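Local coordinates for methylxanthine N1-demethylase NdmA (Pseudomonas putida, PDB 6ICN), which catalyses the N1-demethylation of caffeine to theobromine and formaldehyde as a Rieske non-heme iron oxygenase, the first step of caffeine degradation, at residues Asn217-Phe222 / Ser242-Met247; Met213-Gly218 / Asp359-Ser364; Leu52-Val57 / Gly90-Asn95; Tyr73-Asp78 / Phe132-Arg137. All blocks are in the same frame, centred on the assembly; numbering follows the deposited sequence.

Contact 1 (Asn217-Phe222 / Ser242-Met247); sequences NGQFRF and SYTCSM
Phe222 and Tyr243 lay their rings against each other in an offset stack, centroids 4.6 Å apart and planes turned by 21°. Phe222 CE2 sits over the rim of one face of the tyrosine ring, 3.3 Å from Tyr243 CD1, while Tyr243 CB reaches over a face of the phenylalanine ring in a CH-pi contact. The overlap depends on the first torsion of Phe222: at chi1 50° its CG is wedged between the backbone N and the carbonyl carbon, and the ring leans across to the neighbouring strand. Cys245 SG approaches the same ring obliquely, as Met247 SD does the ring of Phe220, a Met-aromatic contact beside Trp338, which meets Phe220 edge-to-face. Gln219, Arg221, Thr244 and Ser246 occupy the other face of the sheet. Here Arg221 grips Gln219 OE1 side-on, through NE at 2.9 Å and NH2 at 2.8 Å, with the oxygen in the guanidinium plane; Gln219 OE1 also touches Thr244 CG2. A water links Gln219 NE2 to Ser246 OG, itself bonded to Tyr156 N. A leucine in place of Gln219 would probably leave the Arg221 guanidinium without this acceptor and freer to turn, and the water without one of its partners. Phe220 pairs with Cys245 and Phe222 with Tyr243 as hydrogen-bonded pairs, Cys245 N meeting Phe220 O at 2.7 Å; Met247 N adds a bond to Gly218 O. These are adjacent antiparallel strands of the large sheet in the helix-grip catalytic domain of Rieske oxygenases, and the Tyr243 side chain lies about 5 Å from bound caffeine.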
loop_
_atom_site.group_PDB
_atom_site.type_symbol
_atom_site.label_atom_id
_atom_site.label_comp_id
_atom_site.label_asym_id
_atom_site.label_seq_id
_atom_site.Cartn_x
_atom_site.Cartn_y
_atom_site.Cartn_z
ATOM N N ASN A 217 -18.188 41.297 26.131
ATOM C CA ASN A 217 -19.102 40.151 26.116
ATOM C C ASN A 217 -18.367 38.842 25.831
ATOM O O ASN A 217 -18.875 37.967 25.126
ATOM C CB ASN A 217 -20.231 40.354 25.104
ATOM C CG ASN A 217 -21.241 41.395 25.549
ATOM O OD1 ASN A 217 -21.284 41.787 26.723
ATOM N ND2 ASN A 217 -22.073 41.838 24.616
ATOM N N GLY A 218 -17.165 38.701 26.387
ATOM C CA GLY A 218 -16.400 37.481 26.185
ATOM C C GLY A 218 -15.786 37.339 24.809
ATOM O O GLY A 218 -15.413 36.221 24.418
ATOM N N GLN A 219 -15.666 38.438 24.068
ATOM C CA GLN A 219 -15.090 38.458 22.733
ATOM C C GLN A 219 -13.920 39.428 22.686
ATOM O O GLN A 219 -13.950 40.481 23.330
ATOM C CB GLN A 219 -16.122 38.878 21.683
ATOM C CG GLN A 219 -17.453 38.139 21.802
ATOM C CD GLN A 219 -18.561 38.835 21.038
ATOM O OE1 GLN A 219 -18.445 40.007 20.686
ATOM N NE2 GLN A 219 -19.643 38.114 20.778
ATOM N N PHE A 220 -12.891 39.079 21.915
ATOM C CA PHE A 220 -11.892 40.052 21.504
ATOM C C PHE A 220 -12.364 40.708 20.214
ATOM O O PHE A 220 -12.723 40.014 19.254
ATOM C CB PHE A 220 -10.531 39.382 21.294
ATOM C CG PHE A 220 -9.491 39.756 22.322
ATOM C CD1 PHE A 220 -9.458 41.031 22.868
ATOM C CD2 PHE A 220 -8.522 38.839 22.717
ATOM C CE1 PHE A 220 -8.487 41.383 23.808
ATOM C CE2 PHE A 220 -7.548 39.186 23.667
ATOM C CZ PHE A 220 -7.540 40.455 24.207
ATOM N N ARG A 221 -12.363 42.043 20.182
ATOM C CA ARG A 221 -12.749 42.791 18.994
ATOM C C ARG A 221 -11.605 43.698 18.567
ATOM O O ARG A 221 -11.038 44.422 19.398
ATOM C CB ARG A 221 -14.016 43.619 19.244
ATOM C CG ARG A 221 -15.207 42.785 19.678
ATOM C CD ARG A 221 -16.490 43.554 19.566
ATOM N NE ARG A 221 -17.609 42.760 20.052
ATOM C CZ ARG A 221 -18.871 43.170 20.028
ATOM N NH1 ARG A 221 -19.165 44.367 19.535
ATOM N NH2 ARG A 221 -19.835 42.383 20.487
ATOM N N PHE A 222 -11.262 43.652 17.279
ATOM C CA PHE A 222 -10.216 44.514 16.734
ATOM C C PHE A 222 -10.347 44.572 15.214
ATOM O O PHE A 222 -10.929 43.678 14.590
ATOM C CB PHE A 222 -8.805 44.060 17.167
ATOM C CG PHE A 222 -8.514 42.580 16.956
ATOM C CD1 PHE A 222 -8.829 41.644 17.937
ATOM C CD2 PHE A 222 -7.878 42.151 15.806
ATOM C CE1 PHE A 222 -8.539 40.282 17.745
ATOM C CE2 PHE A 222 -7.582 40.796 15.597
ATOM C CZ PHE A 222 -7.919 39.863 16.565
ATOM N N SER A 242 -12.514 43.110 10.150
ATOM C CA SER A 242 -13.114 43.312 11.467
ATOM C C SER A 242 -13.265 41.968 12.171
ATOM O O SER A 242 -14.035 41.117 11.712
ATOM C CB SER A 242 -14.470 44.011 11.354
ATOM O OG SER A 242 -15.081 44.083 12.623
ATOM N N TYR A 243 -12.544 41.786 13.281
ATOM C CA TYR A 243 -12.519 40.525 14.018
ATOM C C TYR A 243 -13.427 40.585 15.236
ATOM O O TYR A 243 -13.340 41.523 16.039
ATOM C CB TYR A 243 -11.107 40.188 14.504
ATOM C CG TYR A 243 -10.064 39.910 13.447
ATOM C CD1 TYR A 243 -9.413 40.950 12.798
ATOM C CD2 TYR A 243 -9.699 38.598 13.127
ATOM C CE1 TYR A 243 -8.429 40.707 11.852
ATOM C CE2 TYR A 243 -8.709 38.341 12.182
ATOM C CZ TYR A 243 -8.084 39.406 11.548
ATOM O OH TYR A 243 -7.115 39.179 10.605
ATOM N N THR A 244 -14.241 39.547 15.413
ATOM C CA THR A 244 -14.974 39.312 16.652
ATOM C C THR A 244 -14.635 37.898 17.087
ATOM O O THR A 244 -15.080 36.931 16.455
ATOM C CB THR A 244 -16.481 39.464 16.460
ATOM O OG1 THR A 244 -16.760 40.736 15.875
ATOM C CG2 THR A 244 -17.190 39.332 17.792
ATOM N N CYS A 245 -13.833 37.768 18.134
ATOM C CA CYS A 245 -13.266 36.474 18.515
ATOM C C CYS A 245 -13.912 36.022 19.815
ATOM O O CYS A 245 -13.542 36.495 20.892
ATOM C CB CYS A 245 -11.751 36.567 18.659
ATOM S SG CYS A 245 -10.897 37.191 17.184
ATOM N N SER A 246 -14.878 35.108 19.712
ATOM C CA SER A 246 -15.512 34.532 20.900
ATOM C C SER A 246 -14.516 33.634 21.627
ATOM O O SER A 246 -14.097 32.601 21.098
ATOM C CB SER A 246 -16.762 33.748 20.508
ATOM O OG SER A 246 -17.738 34.601 19.933
ATOM N N MET A 247 -14.125 34.020 22.838
ATOM C CA MET A 247 -13.091 33.261 23.555
ATOM C C MET A 247 -13.612 31.895 23.927
ATOM O O MET A 247 -14.775 31.771 24.321
ATOM C CB MET A 247 -12.614 34.013 24.807
ATOM C CG MET A 247 -11.912 35.320 24.459
ATOM S SD MET A 247 -10.285 35.007 23.698
ATOM C CE MET A 247 -9.390 34.440 25.112
HETATM O O HOH W 1 -16.818 33.481 25.001
HETATM O O HOH W 2 -19.761 35.354 21.939
#

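Contact 2 (Met213-Gly218 / Asp359-Ser364); sequences MDRFNG and DPVIES
The carboxylates of Asp214 and Glu363 reach over to the backbone of the opposite segment, Asp214 taking two N-H groups and Glu363 one. Asp214 OD1 takes Ser364 N on its syn lone pair at 2.9 Å and Glu363 N nearly in line with the C-O bond at 2.8 Å; Glu363 OE1 is met from above the carboxylate plane by Met213 N, also at 2.9 Å. The Phe216 ring has Asn217 OD1 over one face and Pro360 CB obliquely near it, and stacks with Tyr368. At the edge of the Arg215 guanidinium, in its plane, a water bonds NH2 and passes on to Asp359 O. Arg215 runs extended beside Val361, pointing the same way, with CD 3.9 Å from Val361 CG2; its far end is held by a salt bridge to Glu341 and a cation-pi contact with Trp338. For Glu363, chi1 of 77° tucks CG between the backbone N and the carbonyl carbon, and the extended chain beyond lies close to the Met213 backbone. Between these groups Arg215 and Val361 form a single antiparallel bridge, Arg215 N to Val361 O at 2.8 Å and Val361 N to Arg215 O at 3.0 Å. An alanine replacing Asp214 would probably strand the amides of Glu363 and Ser364 without their common acceptor. Lys330 pairs with Glu363, and Arg366 with Asp214 OD2, an atom whose place is less certain. Carboxylates bound to main-chain N-H groups thus fasten the C-terminal tail to the outer strand of the sheet, by charge and backbone bonds more than by apolar packing.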
loop_
_atom_site.group_PDB
_atom_site.type_symbol
_atom_site.label_atom_id
_atom_site.label_comp_id
_atom_site.label_asym_id
_atom_site.label_seq_id
_atom_site.Cartn_x
_atom_site.Cartn_y
_atom_site.Cartn_z
ATOM N N MET A 213 -7.269 46.679 20.877
ATOM C CA MET A 213 -8.059 45.468 21.080
ATOM C C MET A 213 -8.999 45.669 22.257
ATOM O O MET A 213 -8.563 46.070 23.340
ATOM C CB MET A 213 -7.171 44.246 21.349
ATOM C CG MET A 213 -6.209 43.934 20.233
ATOM S SD MET A 213 -5.055 42.622 20.694
ATOM C CE MET A 213 -6.170 41.192 20.671
ATOM N N ASP A 214 -10.279 45.372 22.046
ATOM C CA ASP A 214 -11.300 45.486 23.075
ATOM C C ASP A 214 -11.785 44.111 23.497
ATOM O O ASP A 214 -11.959 43.221 22.652
ATOM C CB ASP A 214 -12.507 46.285 22.573
ATOM C CG ASP A 214 -12.132 47.659 22.093
ATOM O OD1 ASP A 214 -11.193 48.255 22.660
ATOM O OD2 ASP A 214 -12.783 48.138 21.142
ATOM N N ARG A 215 -12.032 43.953 24.796
ATOM C CA ARG A 215 -12.787 42.824 25.321
ATOM C C ARG A 215 -14.219 43.276 25.565
ATOM O O ARG A 215 -14.450 44.290 26.234
ATOM C CB ARG A 215 -12.205 42.282 26.621
ATOM C CG ARG A 215 -10.712 41.992 26.645
ATOM C CD ARG A 215 -10.409 41.421 27.987
ATOM N NE ARG A 215 -8.998 41.110 28.211
ATOM C CZ ARG A 215 -8.539 40.602 29.343
ATOM N NH1 ARG A 215 -7.243 40.351 29.494
ATOM N NH2 ARG A 215 -9.379 40.365 30.347
ATOM N N PHE A 216 -15.174 42.530 25.026
ATOM C CA PHE A 216 -16.578 42.870 25.226
ATOM C C PHE A 216 -17.399 41.596 25.100
ATOM O O PHE A 216 -17.288 40.887 24.092
ATOM C CB PHE A 216 -17.034 43.925 24.213
ATOM C CG PHE A 216 -18.423 44.440 24.466
ATOM C CD1 PHE A 216 -18.660 45.351 25.479
ATOM C CD2 PHE A 216 -19.488 44.002 23.696
ATOM C CE1 PHE A 216 -19.936 45.826 25.719
ATOM C CE2 PHE A 216 -20.768 44.478 23.933
ATOM C CZ PHE A 216 -20.989 45.383 24.947
ATOM N N ASN A 217 -18.188 41.297 26.131
ATOM C CA ASN A 217 -19.102 40.151 26.116
ATOM C C ASN A 217 -18.367 38.842 25.831
ATOM O O ASN A 217 -18.875 37.967 25.126
ATOM C CB ASN A 217 -20.231 40.354 25.104
ATOM C CG ASN A 217 -21.241 41.395 25.549
ATOM O OD1 ASN A 217 -21.284 41.787 26.723
ATOM N ND2 ASN A 217 -22.073 41.838 24.616
ATOM N N GLY A 218 -17.165 38.701 26.387
ATOM C CA GLY A 218 -16.400 37.481 26.185
ATOM C C GLY A 218 -15.786 37.339 24.809
ATOM O O GLY A 218 -15.413 36.221 24.418
ATOM N N ASP A 359 -16.342 40.797 31.785
ATOM C CA ASP A 359 -16.096 42.213 32.084
ATOM C C ASP A 359 -15.510 42.909 30.860
ATOM O O ASP A 359 -14.620 42.352 30.193
ATOM C CB ASP A 359 -15.164 42.390 33.278
ATOM C CG ASP A 359 -15.846 42.120 34.612
ATOM O OD1 ASP A 359 -17.090 42.031 34.655
ATOM O OD2 ASP A 359 -15.128 41.988 35.619
ATOM N N PRO A 360 -15.998 44.092 30.506
ATOM C CA PRO A 360 -15.442 44.808 29.357
ATOM C C PRO A 360 -14.092 45.433 29.677
ATOM O O PRO A 360 -13.825 45.858 30.802
ATOM C CB PRO A 360 -16.497 45.882 29.069
ATOM C CG PRO A 360 -17.122 46.121 30.403
ATOM C CD PRO A 360 -17.153 44.795 31.091
ATOM N N VAL A 361 -13.226 45.454 28.665
ATOM C CA VAL A 361 -11.953 46.167 28.714
ATOM C C VAL A 361 -11.768 46.842 27.366
ATOM O O VAL A 361 -11.441 46.188 26.369
ATOM C CB VAL A 361 -10.760 45.247 29.028
ATOM C CG1 VAL A 361 -9.469 46.071 29.053
ATOM C CG2 VAL A 361 -10.961 44.488 30.330
ATOM N N ILE A 362 -11.990 48.149 27.314
ATOM C CA ILE A 362 -12.026 48.878 26.056
ATOM C C ILE A 362 -10.752 49.694 25.939
ATOM O O ILE A 362 -10.381 50.415 26.874
ATOM C CB ILE A 362 -13.268 49.782 25.964
ATOM C CG1 ILE A 362 -14.540 48.983 26.271
ATOM C CG2 ILE A 362 -13.337 50.452 24.609
ATOM C CD1 ILE A 362 -14.747 47.774 25.383
ATOM N N GLU A 363 -10.072 49.580 24.802
ATOM C CA GLU A 363 -8.980 50.496 24.525
ATOM C C GLU A 363 -9.119 51.232 23.199
ATOM O O GLU A 363 -8.369 52.186 22.968
ATOM C CB GLU A 363 -7.625 49.767 24.602
ATOM C CG GLU A 363 -7.282 48.919 23.432
ATOM C CD GLU A 363 -6.026 48.058 23.655
ATOM O OE1 GLU A 363 -5.328 47.803 22.672
ATOM O OE2 GLU A 363 -5.741 47.629 24.793
ATOM N N SER A 364 -10.075 50.861 22.346
ATOM C CA SER A 364 -10.349 51.617 21.138
ATOM C C SER A 364 -11.314 52.757 21.460
ATOM O O SER A 364 -11.771 52.915 22.594
ATOM C CB SER A 364 -10.922 50.713 20.049
ATOM O OG SER A 364 -12.323 50.577 20.212
HETATM O O HOH W 3 -8.861 45.465 25.865
HETATM O O HOH W 4 -12.430 40.714 30.931
HETATM O O HOH W 5 -15.403 40.553 27.890
#

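Contact 3 (Leu52-Val57 / Gly90-Asn95); sequences LGPLAV and GTVSGN
Gly53 O and Val92 N are joined through one water, which donates to the carbonyl at 2.7 Å and accepts from the amide, Val92 N, at 2.8 Å. No direct hydrogen bond spans the two segments, and the rest is van der Waals packing, partly of carbon against backbone carbonyls. Val92 is its centre, aimed at the loop that precedes strand 55-59. A chi1 of 172° sets its CG1 opposite the backbone N and leaves CG2 beside it, within 3.6 Å of Leu52 O. CG1 meets Leu52 CD1 at 3.9 Å, the two side chains crossing at about a right angle. Pro54, entered through a cis peptide bond, sets the CG-CD side of its ring against the Gly90 backbone, with Pro54 CD 3.4 Å from Gly90 O. At phi 81° and psi -165°, a side chain at Gly53 would collide with the carbonyl oxygen of Leu52. Ala67 and Leu69 of strand 62-69 extend the apolar cluster round Val92, and Leu97 lies against Pro54. The contact thereby joins the loop leading into strand 55-59, the outer strand of the six-stranded sheet, to the small four-stranded sheet in the cluster-binding part of the Rieske domain, with Gly90 about 9 Å from the [2Fe-2S] cluster.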
loop_
_atom_site.group_PDB
_atom_site.type_symbol
_atom_site.label_atom_id
_atom_site.label_comp_id
_atom_site.label_asym_id
_atom_site.label_seq_id
_atom_site.Cartn_x
_atom_site.Cartn_y
_atom_site.Cartn_z
ATOM N N LEU A 52 -29.522 9.590 11.568
ATOM C CA LEU A 52 -29.789 10.089 12.919
ATOM C C LEU A 52 -28.585 9.932 13.835
ATOM O O LEU A 52 -28.689 10.188 15.046
ATOM C CB LEU A 52 -30.990 9.359 13.529
ATOM C CG LEU A 52 -32.280 9.376 12.715
ATOM C CD1 LEU A 52 -33.340 8.494 13.369
ATOM C CD2 LEU A 52 -32.755 10.797 12.573
ATOM N N GLY A 53 -27.449 9.528 13.295
ATOM C CA GLY A 53 -26.361 9.057 14.125
ATOM C C GLY A 53 -26.608 7.612 14.519
ATOM O O GLY A 53 -27.476 6.940 13.940
ATOM N N PRO A 54 -25.872 7.105 15.519
ATOM C CA PRO A 54 -24.930 7.857 16.361
ATOM C C PRO A 54 -23.593 8.135 15.692
ATOM O O PRO A 54 -23.202 7.450 14.738
ATOM C CB PRO A 54 -24.710 6.925 17.555
ATOM C CG PRO A 54 -24.903 5.503 16.942
ATOM C CD PRO A 54 -26.054 5.715 15.970
ATOM N N LEU A 55 -22.879 9.117 16.216
ATOM C CA LEU A 55 -21.543 9.459 15.738
ATOM C C LEU A 55 -20.627 9.594 16.945
ATOM O O LEU A 55 -20.940 10.350 17.872
ATOM C CB LEU A 55 -21.559 10.774 14.931
ATOM C CG LEU A 55 -20.184 11.376 14.589
ATOM C CD1 LEU A 55 -19.438 10.413 13.659
ATOM C CD2 LEU A 55 -20.279 12.797 13.974
ATOM N N ALA A 56 -19.500 8.871 16.938
ATOM C CA ALA A 56 -18.472 9.060 17.958
ATOM C C ALA A 56 -17.701 10.353 17.700
ATOM O O ALA A 56 -17.257 10.611 16.575
ATOM C CB ALA A 56 -17.501 7.870 17.964
ATOM N N VAL A 57 -17.512 11.151 18.755
ATOM C CA VAL A 57 -16.686 12.351 18.704
ATOM C C VAL A 57 -15.811 12.372 19.950
ATOM O O VAL A 57 -16.057 11.656 20.925
ATOM C CB VAL A 57 -17.509 13.649 18.612
ATOM C CG1 VAL A 57 -18.427 13.607 17.377
ATOM C CG2 VAL A 57 -18.336 13.849 19.890
ATOM N N GLY A 90 -24.041 1.617 18.207
ATOM C CA GLY A 90 -25.438 1.259 18.355
ATOM C C GLY A 90 -26.342 1.923 17.332
ATOM O O GLY A 90 -25.913 2.313 16.237
ATOM N N THR A 91 -27.619 2.065 17.704
ATOM C CA THR A 91 -28.658 2.492 16.777
ATOM C C THR A 91 -29.649 3.406 17.490
ATOM O O THR A 91 -29.966 3.191 18.660
ATOM C CB THR A 91 -29.391 1.266 16.192
ATOM O OG1 THR A 91 -30.331 1.679 15.184
ATOM C CG2 THR A 91 -30.137 0.551 17.249
ATOM N N VAL A 92 -30.131 4.425 16.787
ATOM C CA VAL A 92 -31.228 5.239 17.305
ATOM C C VAL A 92 -32.532 4.478 17.096
ATOM O O VAL A 92 -32.818 4.000 15.993
ATOM C CB VAL A 92 -31.270 6.609 16.614
ATOM C CG1 VAL A 92 -32.543 7.375 17.018
ATOM C CG2 VAL A 92 -30.017 7.413 16.949
ATOM N N SER A 93 -33.326 4.364 18.156
ATOM C CA SER A 93 -34.598 3.642 18.108
ATOM C C SER A 93 -35.628 4.546 18.762
ATOM O O SER A 93 -35.551 4.801 19.968
ATOM C CB SER A 93 -34.492 2.297 18.828
ATOM O OG SER A 93 -35.752 1.654 18.891
ATOM N N GLY A 94 -36.566 5.056 17.967
ATOM C CA GLY A 94 -37.465 6.076 18.473
ATOM C C GLY A 94 -36.665 7.296 18.892
ATOM O O GLY A 94 -35.827 7.810 18.144
ATOM N N ASN A 95 -36.907 7.759 20.112
ATOM C CA ASN A 95 -36.177 8.881 20.682
ATOM C C ASN A 95 -35.124 8.414 21.676
ATOM O O ASN A 95 -34.791 9.137 22.623
ATOM C CB ASN A 95 -37.152 9.862 21.334
ATOM C CG ASN A 95 -38.121 10.474 20.316
ATOM O OD1 ASN A 95 -38.039 10.189 19.115
ATOM N ND2 ASN A 95 -39.041 11.311 20.795
HETATM O O HOH W 6 -29.141 4.818 14.212
#

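Contact 4 (Tyr73-Asp78 / Phe132-Arg137); sequences YVAMRD and FDCEER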
loop_
_atom_site.group_PDB
_atom_site.type_symbol
_atom_site.label_atom_id
_atom_site.label_comp_id
_atom_site.label_asym_id
_atom_site.label_seq_id
_atom_site.Cartn_x
_atom_site.Cartn_y
_atom_site.Cartn_z
ATOM N N TYR A 73 -30.696 17.219 19.443
ATOM C CA TYR A 73 -29.349 16.657 19.400
ATOM C C TYR A 73 -28.851 16.404 20.819
ATOM O O TYR A 73 -28.865 17.311 21.671
ATOM C CB TYR A 73 -28.394 17.598 18.652
ATOM C CG TYR A 73 -28.756 17.755 17.192
ATOM C CD1 TYR A 73 -28.439 16.766 16.261
ATOM C CD2 TYR A 73 -29.447 18.876 16.746
ATOM C CE1 TYR A 73 -28.779 16.913 14.930
ATOM C CE2 TYR A 73 -29.801 19.024 15.413
ATOM C CZ TYR A 73 -29.459 18.035 14.510
ATOM O OH TYR A 73 -29.814 18.185 13.197
ATOM N N VAL A 74 -28.415 15.171 21.074
ATOM C CA VAL A 74 -28.021 14.713 22.401
ATOM C C VAL A 74 -26.580 14.234 22.363
ATOM O O VAL A 74 -26.171 13.558 21.408
ATOM C CB VAL A 74 -28.948 13.588 22.905
ATOM C CG1 VAL A 74 -28.482 13.048 24.244
ATOM C CG2 VAL A 74 -30.399 14.093 22.992
ATOM N N ALA A 75 -25.823 14.578 23.408
ATOM C CA ALA A 75 -24.459 14.093 23.616
ATOM C C ALA A 75 -24.377 13.306 24.924
ATOM O O ALA A 75 -24.799 13.799 25.982
ATOM C CB ALA A 75 -23.466 15.266 23.626
ATOM N N MET A 76 -23.848 12.083 24.851
ATOM C CA MET A 76 -23.649 11.226 26.023
ATOM C C MET A 76 -22.207 10.745 26.028
ATOM O O MET A 76 -21.535 10.754 24.996
ATOM C CB MET A 76 -24.570 9.989 26.014
ATOM C CG MET A 76 -26.045 10.262 25.969
ATOM S SD MET A 76 -26.894 8.672 25.952
ATOM C CE MET A 76 -28.404 9.172 25.123
ATOM N N ARG A 77 -21.725 10.304 27.189
ATOM C CA ARG A 77 -20.462 9.565 27.173
ATOM C C ARG A 77 -20.610 8.305 26.328
ATOM O O ARG A 77 -21.605 7.578 26.427
ATOM C CB ARG A 77 -20.034 9.188 28.584
ATOM C CG ARG A 77 -18.616 8.635 28.623
ATOM C CD ARG A 77 -18.118 8.484 30.063
ATOM N NE ARG A 77 -18.430 9.641 30.903
ATOM C CZ ARG A 77 -17.664 10.720 30.981
ATOM N NH1 ARG A 77 -16.552 10.803 30.270
ATOM N NH2 ARG A 77 -18.003 11.715 31.764
ATOM N N ASP A 78 -19.592 8.020 25.504
ATOM C CA ASP A 78 -19.657 6.877 24.598
ATOM C C ASP A 78 -19.275 5.574 25.312
ATOM O O ASP A 78 -18.298 4.902 24.977
ATOM C CB ASP A 78 -18.756 7.130 23.400
ATOM C CG ASP A 78 -19.010 6.146 22.279
ATOM O OD1 ASP A 78 -19.992 5.389 22.364
ATOM O OD2 ASP A 78 -18.210 6.137 21.318
ATOM N N PHE A 132 -24.482 15.627 28.272
ATOM C CA PHE A 132 -23.845 16.934 28.235
ATOM C C PHE A 132 -24.665 17.876 27.380
ATOM O O PHE A 132 -25.277 17.466 26.383
ATOM C CB PHE A 132 -22.412 16.847 27.664
ATOM C CG PHE A 132 -21.553 15.882 28.402
ATOM C CD1 PHE A 132 -20.889 16.270 29.561
ATOM C CD2 PHE A 132 -21.466 14.557 27.995
ATOM C CE1 PHE A 132 -20.120 15.365 30.266
ATOM C CE2 PHE A 132 -20.718 13.647 28.702
ATOM C CZ PHE A 132 -20.031 14.054 29.842
ATOM N N ASP A 133 -24.654 19.152 27.770
ATOM C CA ASP A 133 -25.279 20.189 26.964
ATOM C C ASP A 133 -24.801 20.099 25.520
ATOM O O ASP A 133 -23.591 20.058 25.249
ATOM C CB ASP A 133 -24.973 21.577 27.544
ATOM C CG ASP A 133 -25.910 21.944 28.703
ATOM O OD1 ASP A 133 -26.481 21.025 29.322
ATOM O OD2 ASP A 133 -26.070 23.152 28.986
ATOM N N CYS A 134 -25.764 20.033 24.603
ATOM C CA CYS A 134 -25.496 19.777 23.190
ATOM C C CYS A 134 -26.512 20.541 22.355
ATOM O O CYS A 134 -27.718 20.383 22.569
ATOM C CB CYS A 134 -25.598 18.278 22.888
ATOM S SG CYS A 134 -25.192 17.868 21.169
ATOM N N GLU A 135 -26.036 21.353 21.410
ATOM C CA GLU A 135 -26.901 22.159 20.553
ATOM C C GLU A 135 -26.337 22.253 19.144
ATOM O O GLU A 135 -25.116 22.324 18.949
ATOM C CB GLU A 135 -27.061 23.605 21.059
ATOM C CG GLU A 135 -27.677 23.718 22.426
ATOM C CD GLU A 135 -29.175 23.491 22.399
ATOM O OE1 GLU A 135 -29.796 23.708 21.327
ATOM O OE2 GLU A 135 -29.722 23.093 23.449
ATOM N N GLU A 136 -27.241 22.306 18.165
ATOM C CA GLU A 136 -26.882 22.696 16.808
ATOM C C GLU A 136 -26.943 24.212 16.666
ATOM O O GLU A 136 -27.869 24.866 17.166
ATOM C CB GLU A 136 -27.809 22.044 15.773
ATOM C CG GLU A 136 -27.489 22.412 14.310
ATOM C CD GLU A 136 -28.068 23.766 13.847
ATOM O OE1 GLU A 136 -27.424 24.473 13.039
ATOM O OE2 GLU A 136 -29.188 24.131 14.270
ATOM N N ARG A 137 -25.939 24.771 15.998
ATOM C CA ARG A 137 -25.966 26.171 15.596
ATOM C C ARG A 137 -25.031 26.342 14.407
ATOM O O ARG A 137 -23.919 25.801 14.409
ATOM C CB ARG A 137 -25.565 27.116 16.748
ATOM C CG ARG A 137 -25.966 28.575 16.449
ATOM C CD ARG A 137 -25.983 29.482 17.692
ATOM N NE ARG A 137 -26.951 29.051 18.700
ATOM C CZ ARG A 137 -27.050 29.597 19.909
ATOM N NH1 ARG A 137 -26.257 30.607 20.241
ATOM N NH2 ARG A 137 -27.940 29.142 20.781
HETATM O O HOH W 7 -27.504 16.436 25.220
#
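Arg77 and Phe132 cross obliquely, with the guanidinium plane turned 84° from the ring plane. The arginine tip, NH2, comes to the edge of the ring near its plane, 3.6 Å from Phe132 CZ, so this is no stack of the cation over the ring face. The chain is extended as far as CD and then bent at chi3, which brings the guanidinium there, and salt bridges to Glu62 through NH1 and to Asp130 through NH2 hold it. At the other end of the contact Tyr73 and Glu136 lie side by side and point the same way, their ring and carboxylate planes 62° apart. Here only the aliphatic part of the glutamate does the touching, Glu136 CB lying 3.6 Å from Tyr73 CE2; a bend at chi2 carries the carboxylate off to Gly139 N. The two strands are neighbours in the six-stranded antiparallel sheet of the Rieske domain, but their segments run at 146° to each other and splay apart. Phe132 N donates to Ala75 O at 2.9 Å, whereas a water bridges Ala75 N, at 3.1 Å, and Phe132 O, at 2.7 Å. Between the two aromatic ends Cys134 fills the middle. Its CB packs on Ala75 CB at 3.8 Å, and SG, swung opposite the backbone N, lies along Tyr73, 4.1 Å from Tyr73 CB. Ile141 and Ile143 of strand 140-144 pack on Cys134 and Ala75, while helix 41-47 touches both Tyr73 and Glu136.

From the N terminus, contact 3 opens first at 52-57 and closes at 90-95; contact 4 opens inside that span at 73-78 and closes beyond it at 132-137, so the two cross within the Rieske domain. They meet where Ala56 packs on Asp78, and both involve the six-stranded sheet of that domain. Later, contacts 1 and 2 start from one stretch, sharing Asn217 and Gly218. Contact 1 closes the short connection between strands 219-225 and 239-246, nested in the long loop of contact 2, which brings the C-terminal tail back to strand 214-216. Contacts 1 and 3 lie about 35 Å apart, centre to centre, on opposite sides of the chain's centre.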